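Local atomic coordinates of regulating synaptic membrane exocytosis protein 2 (Rattus norvegicus, PDB entry 2BWQ), a protein that probably takes part in regulating neurotransmitter release at synapses, here represented by its C2A domain. Residues I9-D14 / I110-E115. Sequence-based numbering, arbitrary orientation. Where two conformers were deposited one is given.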
ATOM      1  N   ILE A   9      -4.733   4.819  -2.289  1.00 12.92           N
ATOM      2  CA  ILE A   9      -4.649   3.460  -2.878  1.00 13.70           C
ATOM      3  C   ILE A   9      -5.948   3.223  -3.638  1.00 12.72           C
ATOM      4  O   ILE A   9      -7.030   3.609  -3.160  1.00 12.43           O
ATOM      5  CB  ILE A   9      -4.598   2.429  -1.717  1.00 14.58           C
ATOM      6  CG1 ILE A   9      -3.342   2.632  -0.868  1.00 16.16           C
ATOM      7  CG2 ILE A   9      -4.543   0.990  -2.286  1.00 14.42           C
ATOM      8  CD1 ILE A   9      -3.333   1.828   0.450  1.00 18.34           C
ATOM      9  N   LYS A  10      -5.849   2.617  -4.813  1.00 12.03           N
ATOM     10  CA  LYS A  10      -7.013   2.229  -5.623  1.00 12.20           C
ATOM     11  C   LYS A  10      -6.998   0.734  -5.790  1.00 12.36           C
ATOM     12  O   LYS A  10      -5.947   0.125  -6.160  1.00 14.95           O
ATOM     13  CB  LYS A  10      -6.915   2.935  -6.988  1.00 12.67           C
ATOM     14  CG  LYS A  10      -8.023   2.565  -8.014  1.00 14.36           C
ATOM     15  CD  LYS A  10      -7.919   3.513  -9.206  1.00 19.68           C
ATOM     16  CE  LYS A  10      -6.985   3.147 -10.307  1.00 26.54           C
ATOM     17  NZ  LYS A  10      -7.356   1.941 -11.050  1.00 17.15           N
ATOM     18  N   LEU A  11      -8.126   0.080  -5.534  1.00 11.00           N
ATOM     19  CA  LEU A  11      -8.231  -1.394  -5.590  1.00 11.26           C
ATOM     20  C   LEU A  11      -9.303  -1.806  -6.574  1.00 10.16           C
ATOM     21  O   LEU A  11     -10.388  -1.217  -6.573  1.00 11.30           O
ATOM     22  CB  LEU A  11      -8.619  -1.917  -4.205  1.00 12.12           C
ATOM     23  CG  LEU A  11      -7.705  -1.577  -3.038  1.00 10.73           C
ATOM     24  CD1 LEU A  11      -8.268  -2.080  -1.729  1.00 14.05           C
ATOM     25  CD2 LEU A  11      -6.295  -2.215  -3.243  1.00 14.50           C
ATOM     26  N   TRP A  12      -9.045  -2.891  -7.291  1.00 10.55           N
ATOM     27  CA  TRP A  12     -10.087  -3.439  -8.117  1.00 11.59           C
ATOM     28  C   TRP A  12      -9.809  -4.927  -8.336  1.00 11.42           C
ATOM     29  O   TRP A  12      -8.679  -5.292  -8.634  1.00 11.92           O
ATOM     30  CB  TRP A  12     -10.107  -2.698  -9.467  1.00 13.84           C
ATOM     31  CG  TRP A  12     -11.162  -3.213 -10.414  1.00 15.13           C
ATOM     32  CD1 TRP A  12     -12.554  -3.172 -10.247  1.00 16.70           C
ATOM     33  CD2 TRP A  12     -10.888  -3.835 -11.614  1.00 16.18           C
ATOM     34  NE1 TRP A  12     -13.123  -3.824 -11.335  1.00 17.89           N
ATOM     35  CE2 TRP A  12     -12.133  -4.242 -12.177  1.00 15.93           C
ATOM     36  CE3 TRP A  12      -9.715  -4.132 -12.283  1.00 17.22           C
ATOM     37  CZ2 TRP A  12     -12.194  -4.916 -13.397  1.00 18.02           C
ATOM     38  CZ3 TRP A  12      -9.773  -4.824 -13.480  1.00 19.46           C
ATOM     39  CH2 TRP A  12     -10.991  -5.208 -14.006  1.00 19.18           C
ATOM     40  N   PHE A  13     -10.876  -5.689  -8.318  1.00 11.47           N
ATOM     41  CA  PHE A  13     -10.783  -7.121  -8.646  1.00 11.11           C
ATOM     42  C   PHE A  13     -11.411  -7.417  -9.999  1.00 12.29           C
ATOM     43  O   PHE A  13     -12.546  -7.022 -10.232  1.00 13.10           O
ATOM     44  CB  PHE A  13     -11.447  -7.926  -7.534  1.00 12.23           C
ATOM     45  CG  PHE A  13     -11.483  -9.411  -7.818  1.00 12.29           C
ATOM     46  CD1 PHE A  13     -10.298 -10.147  -7.957  1.00 12.35           C
ATOM     47  CD2 PHE A  13     -12.707 -10.093  -7.956  1.00 15.67           C
ATOM     48  CE1 PHE A  13     -10.302 -11.489  -8.262  1.00 14.49           C
ATOM     49  CE2 PHE A  13     -12.725 -11.476  -8.250  1.00 17.31           C
ATOM     50  CZ  PHE A  13     -11.499 -12.150  -8.370  1.00 16.50           C
ATOM     51  N   ASP A  14     -10.650  -8.063 -10.862  1.00 12.41           N
ATOM     52  CA  ASP A  14     -11.146  -8.457 -12.137  1.00 13.53           C
ATOM     53  C   ASP A  14     -11.671  -9.911 -12.017  1.00 14.33           C
ATOM     54  O   ASP A  14     -10.845 -10.883 -11.987  1.00 14.71           O
ATOM     55  CB  ASP A  14     -10.033  -8.378 -13.149  1.00 14.39           C
ATOM     56  CG  ASP A  14     -10.462  -8.835 -14.555  1.00 17.53           C
ATOM     57  OD1 ASP A  14     -11.562  -9.390 -14.714  1.00 17.50           O
ATOM     58  OD2 ASP A  14      -9.646  -8.739 -15.446  1.00 27.23           O
ATOM     59  N   ILE A 110      -1.047  -0.150   6.822  1.00 10.81           N
ATOM     60  CA  ILE A 110      -2.475  -0.252   6.537  1.00 11.72           C
ATOM     61  C   ILE A 110      -2.729  -1.725   6.192  1.00 10.81           C
ATOM     62  O   ILE A 110      -2.045  -2.306   5.359  1.00 12.40           O
ATOM     63  CB  ILE A 110      -2.788   0.641   5.310  1.00 13.43           C
ATOM     64  CG1 ILE A 110      -2.552   2.114   5.670  1.00 15.19           C
ATOM     65  CG2 ILE A 110      -4.212   0.394   4.754  1.00 15.16           C
ATOM     66  CD1 ILE A 110      -2.162   2.913   4.446  1.00 15.58           C
ATOM     67  N   LEU A 111      -3.667  -2.359   6.842  1.00 10.82           N
ATOM     68  CA  LEU A 111      -3.941  -3.814   6.665  1.00 11.14           C
ATOM     69  C   LEU A 111      -5.372  -3.923   6.155  1.00 11.80           C
ATOM     70  O   LEU A 111      -6.313  -3.575   6.908  1.00 13.96           O
ATOM     71  CB  LEU A 111      -3.751  -4.573   7.998  1.00 12.62           C
ATOM     72  CG  LEU A 111      -3.819  -6.065   7.901  1.00 11.04           C
ATOM     73  CD1 LEU A 111      -2.678  -6.627   7.018  1.00 13.22           C
ATOM     74  CD2 LEU A 111      -3.682  -6.611   9.349  1.00 13.01           C
ATOM     75  N   ILE A 112      -5.546  -4.363   4.917  1.00 11.44           N
ATOM     76  CA  ILE A 112      -6.892  -4.351   4.308  1.00 12.14           C
ATOM     77  C   ILE A 112      -7.343  -5.773   4.118  1.00 11.26           C
ATOM     78  O   ILE A 112      -6.779  -6.509   3.308  1.00 12.27           O
ATOM     79  CB  ILE A 112      -6.856  -3.591   2.961  1.00 13.06           C
ATOM     80  CG1 ILE A 112      -6.473  -2.126   3.176  1.00 13.37           C
ATOM     81  CG2 ILE A 112      -8.250  -3.695   2.239  1.00 13.64           C
ATOM     82  CD1 ILE A 112      -6.364  -1.353   1.873  1.00 13.91           C
ATOM     83  N   GLU A 113      -8.354  -6.185   4.827  1.00 11.95           N
ATOM     84  CA  GLU A 113      -9.014  -7.490   4.619  1.00 11.98           C
ATOM     85  C   GLU A 113      -9.758  -7.485   3.284  1.00 11.19           C
ATOM     86  O   GLU A 113     -10.577  -6.562   3.058  1.00 11.64           O
ATOM     87  CB  GLU A 113     -10.005  -7.801   5.761  1.00 12.30           C
ATOM     88  CG  GLU A 113      -9.271  -8.038   7.082  1.00 13.90           C
ATOM     89  CD  GLU A 113      -8.666  -9.396   7.177  1.00 19.46           C
ATOM     90  OE1 GLU A 113      -8.783 -10.254   6.290  1.00 18.38           O
ATOM     91  OE2 GLU A 113      -8.011  -9.607   8.213  1.00 24.35           O
ATOM     92  N   LEU A 114      -9.504  -8.457   2.413  0.50 10.60           N
ATOM     93  CA  LEU A 114     -10.172  -8.436   1.106  0.50 10.71           C
ATOM     94  C   LEU A 114     -11.682  -8.492   1.201  0.50 11.83           C
ATOM     95  O   LEU A 114     -12.344  -7.848   0.369  0.50 11.29           O
ATOM     96  CB  LEU A 114      -9.677  -9.554   0.185  0.50 11.71           C
ATOM     97  CG  LEU A 114      -8.526  -9.163  -0.746  0.50 10.74           C
ATOM     98  CD1 LEU A 114      -9.099  -8.143  -1.764  0.50 12.58           C
ATOM     99  CD2 LEU A 114      -7.331  -8.599   0.002  0.50 11.62           C
ATOM    100  N   GLU A 115     -12.235  -9.216   2.184  1.00 12.28           N
ATOM    101  CA  GLU A 115     -13.675  -9.475   2.183  1.00 13.15           C
ATOM    102  C   GLU A 115     -14.470  -8.195   2.309  1.00 13.93           C
ATOM    103  O   GLU A 115     -15.613  -8.195   1.867  1.00 16.65           O
ATOM    104  CB  GLU A 115     -14.010 -10.409   3.350  1.00 15.23           C
ATOM    105  CG  GLU A 115     -15.490 -10.815   3.473  1.00 19.82           C
ATOM    106  CD  GLU A 115     -15.982 -11.811   2.423  1.00 27.75           C
ATOM    107  OE1 GLU A 115     -15.274 -12.179   1.436  1.00 28.35           O
ATOM    108  OE2 GLU A 115     -17.144 -12.277   2.595  1.00 35.03           O
TER
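Ile9 and Leu11 meet Ile110 and Ile112 in a purely apolar contact across the core of the C2 beta-sandwich, where strand 6-14 of one antiparallel sheet faces strand 105-113 of the other. The two strands are not neighbours within a sheet: the CA atoms of 9-14 and 110-115 come no nearer than the 10.4 Å between Ile9 CA and Ile110 CA, a spacing that side chains rather than backbone bonds must bridge. Strand alternation sorts the residues. Ile9 and Leu11 point inward from one sheet, Ile110 and Ile112 from the other, while Lys10 and Trp12, like Leu111 and Glu113, turn to the outer faces, where Lys10 forms a salt bridge with Asp121.

Leu11 and Ile112 reach toward each other tip to tip, Leu11 CD1 lying 4.1 Å from Ile112 CD1. In Ile112 the long CG1 branch stands anti to the carbonyl carbon (chi1 -63°), and a nearly straight chi2 of 177° extends CD1 away from its own backbone toward the opposite sheet. The terminal methyls of Ile9 and Ile110 also come together, with CD1 of Ile9 4.3 Å from CD1 of Ile110. Beta-branched isoleucine suits an extended strand and sends one methyl to the delta position while keeping the other, CG2, close to the backbone; leucine, branching at CG, puts both its methyls at the delta position.

Other strands close the core around these pairs: Tyr126 touches Ile9, Ile110 and Ile112, and from strand 88-95 Ile91 packs on Ile9 and Leu89 on Leu11. All four touching residues are buried, yet only 149 Å² is hidden between the two segments, so each pair is a small piece of a shared interior. With methyl groups making the closest approaches, the attraction is dispersive and hydrophobic, contributing to cohesion between the sheets without setting any directional bond.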